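Local atomic coordinates of diaminopimelate decarboxylase (Psychromonas ingrahamii, PDB entry 4XG1), a protein that probably catalyses the pyridoxal-phosphate-dependent decarboxylation of meso-diaminopimelate to L-lysine, the last step of bacterial lysine synthesis, as a homodimer. Residues B[36-41]-B[70-75]; B[195-200]-B[230-235]; B[206-211]-B[249-254]; B[319-324]-B[368-373]. One frame throughout, in Å; residues are numbered along the deposited sequence.

Contact 1: residues B[36-41]-B[70-75]; sequences ATIERH and NLMARM. With TME (propane), chain S.
Glu39 and Leu71 bring the two helical backbones closest, with CA atoms 7.4 Å apart, while the axes of the short segments 36-41 and 70-74 pass 10.4 Å from each other at a signed crossing angle of -43°. That spacing is bridged by side chains alone. Ile38 works with two branches: its CD1 meets CD1 of Leu71, and its CG2 touches the methyl CE of Met72 at 3.5 Å. A chi1 of -68° puts CG1 beside the backbone N and CG2 anti to it, and Met72 folds back at chi2 to bring its methyl there, a turn that an unbranched, flexible thioether makes easily. Helix 66-74 connects strands 54-59 and 78-81 of the parallel TIM-type barrel that binds the cofactor, whereas helix 35-49 precedes the first of these strands, so the contact fastens the leading helix against the barrel's outer layer. Glu39 is the amphipathic member. Its CG lies against SD of Met75 at 3.8 Å, and its extended chain carries the carboxylate past Leu71, whose CD2 is 4.0 Å from OE2. The same OE2 forms a salt bridge with Arg35, which probably offsets the charge of this buried carboxylate. Replacing Glu39 with an alanine would probably leave Arg35 without its carboxylate mate and open a gap beside the sulfur of Met75. A propane molecule sits over the N-terminal turn, its C1 3.3 Å from OE1 of Glu39 and its C3 near CB of Arg40. Around the methionines, Trp42 of helix 35-49 touches both Met72 and Met75.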
# COMPACT_ATOMS: atom_id res chain seq x y z
N ALA B 36 8.42 -12.30 22.89
CA ALA B 36 9.06 -13.58 23.03
C ALA B 36 9.20 -14.27 21.67
O ALA B 36 10.26 -14.81 21.35
CB ALA B 36 8.26 -14.47 23.98
N THR B 37 8.14 -14.26 20.87
CA THR B 37 8.21 -14.87 19.57
C THR B 37 9.25 -14.21 18.69
O THR B 37 9.95 -14.88 17.97
CB THR B 37 6.88 -14.78 18.86
OG1 THR B 37 5.86 -15.33 19.70
CG2 THR B 37 6.93 -15.53 17.51
N ILE B 38 9.37 -12.89 18.76
CA ILE B 38 10.37 -12.19 17.94
C ILE B 38 11.77 -12.63 18.33
O ILE B 38 12.63 -12.92 17.47
CB ILE B 38 10.26 -10.65 18.10
CG1 ILE B 38 8.95 -10.16 17.49
CG2 ILE B 38 11.41 -9.95 17.44
CD1 ILE B 38 8.54 -8.79 17.94
N GLU B 39 12.01 -12.65 19.63
CA GLU B 39 13.32 -12.99 20.18
C GLU B 39 13.65 -14.45 19.87
O GLU B 39 14.71 -14.76 19.37
CB GLU B 39 13.33 -12.69 21.67
CG GLU B 39 13.41 -11.18 21.91
CD GLU B 39 13.43 -10.75 23.36
OE1 GLU B 39 12.98 -11.53 24.24
OE2 GLU B 39 13.86 -9.61 23.60
N ARG B 40 12.72 -15.33 20.13
CA ARG B 40 12.94 -16.73 19.85
C ARG B 40 13.32 -16.92 18.40
O ARG B 40 14.28 -17.64 18.11
CB ARG B 40 11.70 -17.53 20.16
CG ARG B 40 11.93 -19.01 20.18
CD ARG B 40 10.64 -19.69 20.57
NE ARG B 40 9.77 -19.84 19.41
CZ ARG B 40 8.46 -20.16 19.46
NH1 ARG B 40 7.83 -20.31 20.63
NH2 ARG B 40 7.79 -20.31 18.32
N HIS B 41 12.59 -16.26 17.50
CA HIS B 41 12.82 -16.45 16.06
C HIS B 41 14.15 -15.89 15.61
O HIS B 41 14.80 -16.48 14.76
CB HIS B 41 11.67 -15.89 15.23
CG HIS B 41 10.46 -16.77 15.21
ND1 HIS B 41 9.26 -16.35 14.70
CD2 HIS B 41 10.25 -18.04 15.65
CE1 HIS B 41 8.37 -17.33 14.79
NE2 HIS B 41 8.94 -18.36 15.38
N ASN B 70 14.40 -2.28 18.06
CA ASN B 70 15.15 -2.15 19.28
C ASN B 70 15.36 -3.49 19.92
O ASN B 70 16.43 -3.77 20.42
CB ASN B 70 14.42 -1.22 20.24
CG ASN B 70 15.14 -1.09 21.57
OD1 ASN B 70 14.71 -1.67 22.55
ND2 ASN B 70 16.25 -0.34 21.59
N LEU B 71 14.35 -4.35 19.87
CA LEU B 71 14.54 -5.70 20.36
C LEU B 71 15.73 -6.37 19.68
O LEU B 71 16.56 -6.98 20.34
CB LEU B 71 13.31 -6.55 20.13
CG LEU B 71 12.07 -6.19 20.94
CD1 LEU B 71 10.98 -7.22 20.66
CD2 LEU B 71 12.38 -6.13 22.43
N MET B 72 15.81 -6.25 18.36
CA MET B 72 16.92 -6.83 17.66
C MET B 72 18.22 -6.18 18.12
O MET B 72 19.23 -6.88 18.31
CB MET B 72 16.84 -6.62 16.15
CG MET B 72 15.57 -7.02 15.47
SD MET B 72 15.07 -8.72 15.65
CE MET B 72 13.45 -8.49 14.96
N ALA B 73 18.23 -4.86 18.21
CA ALA B 73 19.44 -4.11 18.52
C ALA B 73 20.03 -4.55 19.89
O ALA B 73 21.24 -4.67 20.03
CB ALA B 73 19.17 -2.63 18.52
N ARG B 74 19.16 -4.84 20.84
CA ARG B 74 19.57 -5.32 22.15
C ARG B 74 20.23 -6.68 22.09
O ARG B 74 21.19 -6.94 22.84
CB ARG B 74 18.38 -5.40 23.11
CG ARG B 74 17.96 -4.03 23.60
CD ARG B 74 16.69 -4.06 24.39
NE ARG B 74 16.83 -4.96 25.52
CZ ARG B 74 17.47 -4.63 26.65
NH1 ARG B 74 18.04 -3.42 26.82
NH2 ARG B 74 17.52 -5.53 27.62
N MET B 75 19.73 -7.56 21.23
CA MET B 75 20.33 -8.86 21.08
C MET B 75 21.59 -8.81 20.24
O MET B 75 22.17 -9.86 19.97
CB MET B 75 19.33 -9.83 20.51
CG MET B 75 18.17 -10.07 21.42
SD MET B 75 17.02 -11.28 20.74
CE MET B 75 16.62 -10.51 19.16
C1 TME S . 12.04 -14.56 25.16
C2 TME S . 12.26 -15.47 23.93
C3 TME S . 11.33 -16.69 23.83

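Contact 2: residues B[195-200]-B[230-235]; sequences KGVDCH and ITISHL. With LLP ((2S)-2-amino-6-[[3-hydroxy-2-methyl-5-(phosphonooxymethyl)pyridin-4-yl]methylideneamino]hexanoic acid), chain T; SCN (thiocyanate ion), chain M.
The imidazole of His234 lies with one face over the CA of Gly196, a CH-pi contact in which CA is 3.9 Å from the ring centroid and 14° off the ring normal. With chi1 at 66°, CG sits between the backbone N and the carbonyl carbon, and this folds the ring back across the neighbouring strand. Glycine suits the place because a side chain there would run into the ring. Beside it, NE2 of His234 approaches CB of Lys195. The backbones pair in parallel: Val197 N donates to His234 O at 3.0 Å. Lys195 O is gripped by two amides, His234 N in its carbonyl plane and Ser233 N from above that plane at 2.8 Å, where the chain turns into the strand. These strands, 192-198 and 234-236, are joined by helix 209-227 in a beta-alpha-beta crossover of the TIM-type barrel. On the sheet face of Val197 and Leu235 the side chains lie side by side, with CG1 of Val197 3.5 Å from CD1 of Leu235; Leu218 of the crossover helix packs on both. Farther along 195-200, one face of the His200 ring is covered by the pyridine of the cofactor-lysine adduct, whose C3 lies over the imidazole centre, and His200 NE2 makes a weak bond to thiocyanate N at 3.3 Å. Its ND1 is held by the backbone N of Gly239.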
# COMPACT_ATOMS: atom_id res chain seq x y z
N LYS B 195 34.23 -5.75 -0.32
CA LYS B 195 34.20 -6.53 0.91
C LYS B 195 33.50 -7.85 0.80
O LYS B 195 33.79 -8.76 1.60
CB LYS B 195 33.52 -5.75 2.03
CG LYS B 195 34.13 -4.37 2.26
CD LYS B 195 35.55 -4.46 2.80
CE LYS B 195 35.55 -4.57 4.30
NZ LYS B 195 36.95 -4.72 4.79
N GLY B 196 32.58 -7.97 -0.16
CA GLY B 196 31.73 -9.15 -0.14
C GLY B 196 31.05 -9.54 -1.41
O GLY B 196 31.19 -8.90 -2.45
N VAL B 197 30.32 -10.64 -1.30
CA VAL B 197 29.41 -11.09 -2.34
C VAL B 197 28.03 -11.24 -1.73
O VAL B 197 27.86 -11.78 -0.62
CB VAL B 197 29.90 -12.42 -2.92
CG1 VAL B 197 28.79 -13.16 -3.68
CG2 VAL B 197 31.06 -12.14 -3.85
N ASP B 198 27.02 -10.82 -2.49
CA ASP B 198 25.64 -10.80 -2.00
C ASP B 198 24.66 -11.44 -2.98
O ASP B 198 24.85 -11.41 -4.20
CB ASP B 198 25.25 -9.34 -1.75
CG ASP B 198 23.77 -9.16 -1.50
OD1 ASP B 198 23.26 -9.65 -0.45
OD2 ASP B 198 23.14 -8.53 -2.38
N CYS B 199 23.61 -12.05 -2.43
CA CYS B 199 22.48 -12.42 -3.23
C CYS B 199 21.17 -12.49 -2.45
O CYS B 199 21.16 -12.62 -1.21
CB CYS B 199 22.72 -13.77 -3.89
SG CYS B 199 22.51 -15.12 -2.71
N HIS B 200 20.07 -12.39 -3.20
CA HIS B 200 18.78 -12.65 -2.62
C HIS B 200 17.91 -13.30 -3.70
O HIS B 200 17.69 -12.70 -4.72
CB HIS B 200 18.17 -11.34 -2.07
CG HIS B 200 16.78 -11.50 -1.55
ND1 HIS B 200 16.52 -11.94 -0.27
CD2 HIS B 200 15.58 -11.32 -2.14
CE1 HIS B 200 15.21 -12.05 -0.10
NE2 HIS B 200 14.62 -11.66 -1.21
N ILE B 230 41.18 -10.79 -6.09
CA ILE B 230 40.18 -10.04 -5.37
C ILE B 230 39.79 -10.84 -4.17
O ILE B 230 39.54 -11.99 -4.25
CB ILE B 230 38.98 -9.76 -6.22
CG1 ILE B 230 39.44 -9.07 -7.47
CG2 ILE B 230 37.99 -8.92 -5.46
CD1 ILE B 230 38.40 -8.30 -8.22
N THR B 231 39.78 -10.19 -3.03
CA THR B 231 39.57 -10.83 -1.75
C THR B 231 38.19 -10.59 -1.26
O THR B 231 37.69 -9.51 -1.42
CB THR B 231 40.50 -10.19 -0.74
OG1 THR B 231 41.85 -10.39 -1.15
CG2 THR B 231 40.27 -10.80 0.61
N ILE B 232 37.59 -11.59 -0.65
CA ILE B 232 36.20 -11.50 -0.25
C ILE B 232 35.99 -11.81 1.21
O ILE B 232 36.09 -12.91 1.63
CB ILE B 232 35.32 -12.40 -1.14
CG1 ILE B 232 35.27 -11.86 -2.55
CG2 ILE B 232 33.90 -12.50 -0.61
CD1 ILE B 232 34.77 -10.47 -2.61
N SER B 233 35.62 -10.81 1.99
CA SER B 233 35.58 -10.93 3.46
C SER B 233 34.29 -11.57 3.97
O SER B 233 34.28 -12.22 5.04
CB SER B 233 35.74 -9.56 4.11
OG SER B 233 36.64 -8.76 3.36
N HIS B 234 33.19 -11.36 3.24
CA HIS B 234 31.88 -11.96 3.62
C HIS B 234 31.00 -12.32 2.42
O HIS B 234 31.15 -11.79 1.31
CB HIS B 234 31.11 -11.04 4.57
CG HIS B 234 30.67 -9.74 3.95
ND1 HIS B 234 29.54 -9.63 3.17
CD2 HIS B 234 31.24 -8.51 3.98
CE1 HIS B 234 29.43 -8.39 2.73
NE2 HIS B 234 30.44 -7.68 3.22
N LEU B 235 30.10 -13.25 2.70
CA LEU B 235 29.10 -13.70 1.75
C LEU B 235 27.72 -13.53 2.35
O LEU B 235 27.41 -14.12 3.40
CB LEU B 235 29.30 -15.18 1.46
CG LEU B 235 28.25 -15.81 0.54
CD1 LEU B 235 28.36 -15.27 -0.88
CD2 LEU B 235 28.43 -17.32 0.57
N1 LLP T . 16.95 -9.03 1.47
C2 LLP T . 16.56 -8.43 0.34
C2' LLP T . 17.61 -7.81 -0.56
C3 LLP T . 15.12 -8.38 0.03
O3 LLP T . 14.68 -7.82 -1.12
C4 LLP T . 14.17 -9.01 0.95
C4' LLP T . 12.69 -9.04 0.72
C5 LLP T . 14.72 -9.64 2.17
C6 LLP T . 16.09 -9.59 2.37
C5' LLP T . 13.85 -10.29 3.21
OP4 LLP T . 13.12 -11.34 2.72
P LLP T . 12.17 -12.27 3.63
OP1 LLP T . 11.36 -11.27 4.44
OP2 LLP T . 11.42 -13.22 2.68
OP3 LLP T . 13.08 -13.24 4.41
N LLP T . 5.68 -7.68 0.34
CA LLP T . 5.96 -9.16 0.11
CB LLP T . 7.34 -9.54 0.61
CG LLP T . 8.45 -9.56 -0.43
CD LLP T . 9.69 -8.82 0.04
CE LLP T . 10.85 -9.06 -0.95
NZ LLP T . 12.19 -8.59 -0.57
C LLP T . 4.96 -9.97 0.91
O LLP T . 4.18 -9.44 1.67
OXT LLP T . 4.91 -11.18 0.84
S SCN M . 13.65 -10.85 -5.10
C SCN M . 12.66 -10.94 -3.94
N SCN M . 11.95 -11.09 -3.04

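Contact 3: residues B[206-211]-B[249-254]; sequences TEIAPF and TPPEPA. With TME (propane), chain Q.
Apolar contact dominates where Ile208 meets Pro251. The two side chains run antiparallel, overlapping along their flanks, with CG1 of Ile208 3.3 Å from CG of Pro251 and CD1 farther along, 4.0 Å from Pro251 CB. CG1 is directed there by a chi1 of -67°, anti to the carbonyl carbon. Pro250 CB also touches the backbone CA of Thr206, 3.9 Å away, where the segments come nearest. Backbone-to-ring contact comes next: the carbonyl O of Thr206 faces CD of Pro251 at 3.4 Å. Ligand contact forms a third group. A propane molecule lies against 207-209, its C3 3.1 Å from the backbone N of Ile208, its C2 3.6 Å from Ile208 CB, and its C1 beside the carboxylate of Glu207 and CB of Ala209. Trimming Ile208 to an alanine would probably open a gap against the Pro251 ring. The segments lead into helices 209-227 and 253-262 of the TIM-type barrel; Glu252 is the N-cap residue of the second, and Phe211 sets its ring edge-to-face with Tyr256 one turn into that helix. No hydrogen bond crosses between the segments, and Pro250 and Pro251 have no backbone N-H to offer one. The two loops are therefore held by van der Waals packing alone between the two segments, with the proline rings restricting how 249-254 can bend.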
# COMPACT_ATOMS: atom_id res chain seq x y z
N THR B 206 10.01 -22.38 0.28
CA THR B 206 9.64 -23.48 1.20
C THR B 206 10.53 -24.72 1.11
O THR B 206 10.19 -25.76 1.65
CB THR B 206 8.17 -23.89 0.99
OG1 THR B 206 7.98 -24.25 -0.37
CG2 THR B 206 7.18 -22.73 1.35
N GLU B 207 11.67 -24.60 0.43
CA GLU B 207 12.65 -25.68 0.21
C GLU B 207 14.05 -25.16 0.54
O GLU B 207 14.37 -23.99 0.25
CB GLU B 207 12.64 -26.10 -1.27
CG GLU B 207 11.31 -26.66 -1.77
CD GLU B 207 11.45 -28.12 -2.12
OE1 GLU B 207 12.08 -28.44 -3.18
OE2 GLU B 207 10.96 -28.95 -1.32
N ILE B 208 14.92 -26.01 1.07
CA ILE B 208 16.34 -25.66 1.27
C ILE B 208 17.14 -25.66 -0.03
O ILE B 208 18.09 -24.89 -0.19
CB ILE B 208 17.03 -26.68 2.24
CG1 ILE B 208 16.45 -26.55 3.65
CG2 ILE B 208 18.55 -26.53 2.32
CD1 ILE B 208 16.63 -27.79 4.53
N ALA B 209 16.76 -26.48 -0.98
CA ALA B 209 17.59 -26.73 -2.14
C ALA B 209 18.06 -25.49 -2.87
O ALA B 209 19.24 -25.35 -3.20
CB ALA B 209 16.88 -27.68 -3.10
N PRO B 210 17.16 -24.54 -3.14
CA PRO B 210 17.62 -23.41 -3.93
C PRO B 210 18.68 -22.59 -3.23
O PRO B 210 19.50 -21.94 -3.87
CB PRO B 210 16.35 -22.57 -4.15
CG PRO B 210 15.23 -23.36 -3.66
CD PRO B 210 15.76 -24.42 -2.74
N PHE B 211 18.59 -22.55 -1.91
CA PHE B 211 19.54 -21.75 -1.13
C PHE B 211 20.94 -22.36 -1.28
O PHE B 211 21.91 -21.68 -1.61
CB PHE B 211 19.10 -21.73 0.33
CG PHE B 211 17.81 -21.00 0.56
CD1 PHE B 211 17.76 -19.61 0.46
CD2 PHE B 211 16.64 -21.69 0.86
CE1 PHE B 211 16.56 -18.91 0.66
CE2 PHE B 211 15.45 -21.00 1.07
CZ PHE B 211 15.40 -19.61 0.95
N THR B 249 5.17 -26.26 4.73
CA THR B 249 6.13 -26.79 5.70
C THR B 249 7.52 -26.40 5.26
O THR B 249 8.28 -27.24 4.80
CB THR B 249 6.06 -28.33 5.76
OG1 THR B 249 6.22 -28.87 4.44
CG2 THR B 249 4.72 -28.81 6.34
N PRO B 250 7.85 -25.11 5.37
CA PRO B 250 9.19 -24.74 5.04
C PRO B 250 10.16 -25.23 6.10
O PRO B 250 9.77 -25.57 7.19
CB PRO B 250 9.15 -23.20 5.08
CG PRO B 250 8.04 -22.88 6.00
CD PRO B 250 7.03 -23.95 5.75
N PRO B 251 11.43 -25.30 5.73
CA PRO B 251 12.45 -25.59 6.70
C PRO B 251 12.37 -24.55 7.80
O PRO B 251 12.29 -23.36 7.50
CB PRO B 251 13.76 -25.40 5.92
CG PRO B 251 13.39 -25.47 4.48
CD PRO B 251 11.99 -25.01 4.40
N GLU B 252 12.49 -24.98 9.04
CA GLU B 252 12.67 -24.02 10.11
C GLU B 252 14.07 -23.47 10.08
O GLU B 252 14.97 -24.08 9.53
CB GLU B 252 12.29 -24.63 11.44
CG GLU B 252 10.78 -24.55 11.65
CD GLU B 252 10.27 -25.61 12.58
OE1 GLU B 252 11.06 -26.03 13.47
OE2 GLU B 252 9.09 -26.00 12.43
N PRO B 253 14.26 -22.26 10.64
CA PRO B 253 15.54 -21.57 10.56
C PRO B 253 16.75 -22.40 10.94
O PRO B 253 17.78 -22.36 10.24
CB PRO B 253 15.39 -20.42 11.55
CG PRO B 253 13.95 -20.25 11.76
CD PRO B 253 13.22 -21.45 11.28
N ALA B 254 16.65 -23.14 12.05
CA ALA B 254 17.72 -24.06 12.49
C ALA B 254 18.18 -24.99 11.36
O ALA B 254 19.35 -25.00 11.02
CB ALA B 254 17.24 -24.90 13.67
C1 TME Q . 14.60 -29.58 -0.88
C2 TME Q . 15.11 -29.14 0.50
C3 TME Q . 14.01 -28.91 1.56

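Contact 4: residues B[319-324]-B[368-373]; sequences AWQNII and LVIRST
Ile323 and Ile370 face each other from a non-hydrogen-bonded antiparallel pair, CG1 to CG1 at 4.3 Å, and CG2 of Ile323 adds CB of Leu368. This ladder joins the short strand 323-325 to strand 367-371 in the mixed sheet of the C-terminal beta domain characteristic of the class-II decarboxylases. Isoleucine and valine suit it, since beta-branching favours an extended backbone. On the other face, Ile324 has CG1 between its backbone N and carbonyl carbon (chi1 67°), which lays CG1 near Val369 CB and takes CD1 to within 3.7 Å of Arg371 CD. The arginine thus gives its aliphatic shaft to the isoleucine, while its NH2 makes a salt bridge with Asp2.

Ile324 and Val369 exchange two backbone bonds, Ile324 N to Val369 O and Val369 N to Ile324 O, both 2.9 Å. Arg371 N extends the ladder to Asn322 O with an almost straight N-H...O angle of 175°. Past it the strands separate, and Gln321 spans the opening: CB and CG lie against CG2 of Ile370, crossing it at about a right angle. OE1 receives a weak bond from Arg313, a residue predicted to bind substrate, so this edge adjoins the active site. A water accepts from Asn322 N at 3.2 Å, and Ser372 OG is held by Asn282. At the far end, NE2 of Gln321 donates a weak, bent bond to Ser372 O.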
# COMPACT_ATOMS: atom_id res chain seq x y z
N ALA B 319 -2.81 -13.63 -0.83
CA ALA B 319 -2.25 -14.37 0.25
C ALA B 319 -3.35 -14.93 1.09
O ALA B 319 -4.41 -14.30 1.26
CB ALA B 319 -1.35 -13.48 1.11
N TRP B 320 -3.11 -16.13 1.60
CA TRP B 320 -4.03 -16.79 2.52
C TRP B 320 -3.50 -16.57 3.90
O TRP B 320 -2.40 -16.92 4.20
CB TRP B 320 -4.13 -18.29 2.21
CG TRP B 320 -5.36 -18.97 2.85
CD1 TRP B 320 -6.59 -19.16 2.27
CD2 TRP B 320 -5.46 -19.47 4.19
NE1 TRP B 320 -7.45 -19.74 3.17
CE2 TRP B 320 -6.79 -19.96 4.35
CE3 TRP B 320 -4.57 -19.56 5.25
CZ2 TRP B 320 -7.25 -20.53 5.54
CZ3 TRP B 320 -5.01 -20.15 6.45
CH2 TRP B 320 -6.36 -20.64 6.57
N GLN B 321 -4.27 -15.90 4.72
CA GLN B 321 -3.91 -15.59 6.07
C GLN B 321 -5.01 -16.20 6.97
O GLN B 321 -6.21 -16.00 6.73
CB GLN B 321 -3.89 -14.07 6.19
CG GLN B 321 -2.60 -13.54 6.78
CD GLN B 321 -1.57 -12.95 5.87
OE1 GLN B 321 -1.76 -12.59 4.72
NE2 GLN B 321 -0.41 -12.84 6.42
N ASN B 322 -4.62 -17.04 7.92
CA ASN B 322 -5.59 -17.72 8.74
C ASN B 322 -6.36 -16.69 9.58
O ASN B 322 -5.76 -15.76 10.10
CB ASN B 322 -4.88 -18.74 9.63
CG ASN B 322 -5.85 -19.73 10.29
OD1 ASN B 322 -6.95 -19.97 9.82
ND2 ASN B 322 -5.41 -20.31 11.37
N ILE B 323 -7.67 -16.88 9.70
CA ILE B 323 -8.53 -16.00 10.47
C ILE B 323 -9.29 -16.84 11.51
O ILE B 323 -10.07 -17.72 11.14
CB ILE B 323 -9.52 -15.28 9.56
CG1 ILE B 323 -8.76 -14.51 8.48
CG2 ILE B 323 -10.39 -14.33 10.38
CD1 ILE B 323 -9.63 -13.75 7.48
N ILE B 324 -9.05 -16.56 12.79
CA ILE B 324 -9.54 -17.34 13.89
C ILE B 324 -10.27 -16.48 14.93
O ILE B 324 -9.99 -15.29 15.05
CB ILE B 324 -8.40 -18.09 14.59
CG1 ILE B 324 -7.45 -17.13 15.28
CG2 ILE B 324 -7.67 -18.94 13.59
CD1 ILE B 324 -6.33 -17.82 16.01
N LEU B 368 -12.14 -10.88 15.62
CA LEU B 368 -11.38 -11.90 14.89
C LEU B 368 -9.91 -11.54 14.84
O LEU B 368 -9.54 -10.40 14.95
CB LEU B 368 -11.88 -12.02 13.47
CG LEU B 368 -13.31 -12.51 13.33
CD1 LEU B 368 -13.76 -12.47 11.89
CD2 LEU B 368 -13.36 -13.93 13.84
N VAL B 369 -9.09 -12.56 14.71
CA VAL B 369 -7.65 -12.42 14.75
C VAL B 369 -7.16 -12.97 13.42
O VAL B 369 -7.50 -14.08 13.04
CB VAL B 369 -7.06 -13.24 15.91
CG1 VAL B 369 -5.58 -13.44 15.76
CG2 VAL B 369 -7.37 -12.56 17.23
N ILE B 370 -6.37 -12.16 12.72
CA ILE B 370 -5.78 -12.55 11.45
C ILE B 370 -4.36 -12.88 11.78
O ILE B 370 -3.63 -12.02 12.30
CB ILE B 370 -5.81 -11.39 10.46
CG1 ILE B 370 -7.26 -10.96 10.33
CG2 ILE B 370 -5.29 -11.80 9.10
CD1 ILE B 370 -7.40 -9.55 9.84
N ARG B 371 -3.98 -14.12 11.52
CA ARG B 371 -2.67 -14.56 11.91
C ARG B 371 -1.62 -14.25 10.86
O ARG B 371 -1.94 -14.02 9.70
CB ARG B 371 -2.69 -16.03 12.22
CG ARG B 371 -3.41 -16.35 13.52
CD ARG B 371 -3.18 -17.78 14.02
NE ARG B 371 -1.86 -18.31 13.65
CZ ARG B 371 -0.72 -18.15 14.34
NH1 ARG B 371 -0.70 -17.47 15.49
NH2 ARG B 371 0.41 -18.67 13.84
N SER B 372 -0.37 -14.23 11.29
CA SER B 372 0.77 -14.19 10.40
C SER B 372 0.90 -12.87 9.71
O SER B 372 1.21 -12.79 8.51
CB SER B 372 0.69 -15.30 9.34
OG SER B 372 0.30 -16.53 9.92
N THR B 373 0.68 -11.81 10.46
CA THR B 373 0.64 -10.48 9.90
C THR B 373 1.77 -9.62 10.46
O THR B 373 1.76 -8.41 10.32
CB THR B 373 -0.69 -9.80 10.16
OG1 THR B 373 -0.89 -9.70 11.57
CG2 THR B 373 -1.82 -10.54 9.53
O HOH W 1 -1.64 -17.60 8.92

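Contact 1 comes first from the N terminus: it closes a loop of 28 residues, containing strand 54-59, and sets helix 35-49 beside helix 66-74. Contact 2 then closes the crossover from strand 192-198 to strand 234-236. Contact 3 crosses it along the chain, because 206-211 falls between the two strands and 249-254 after them; helix 209-227 starts at contact 3 and returns the chain to contact 2. Contact 4 follows in series, closing 43 residues without a helix in the beta domain. Contacts 1 to 3 bind parts of the barrel, whereas contact 4, centred about 38 Å from contact 2, lies across the chain's centre from it.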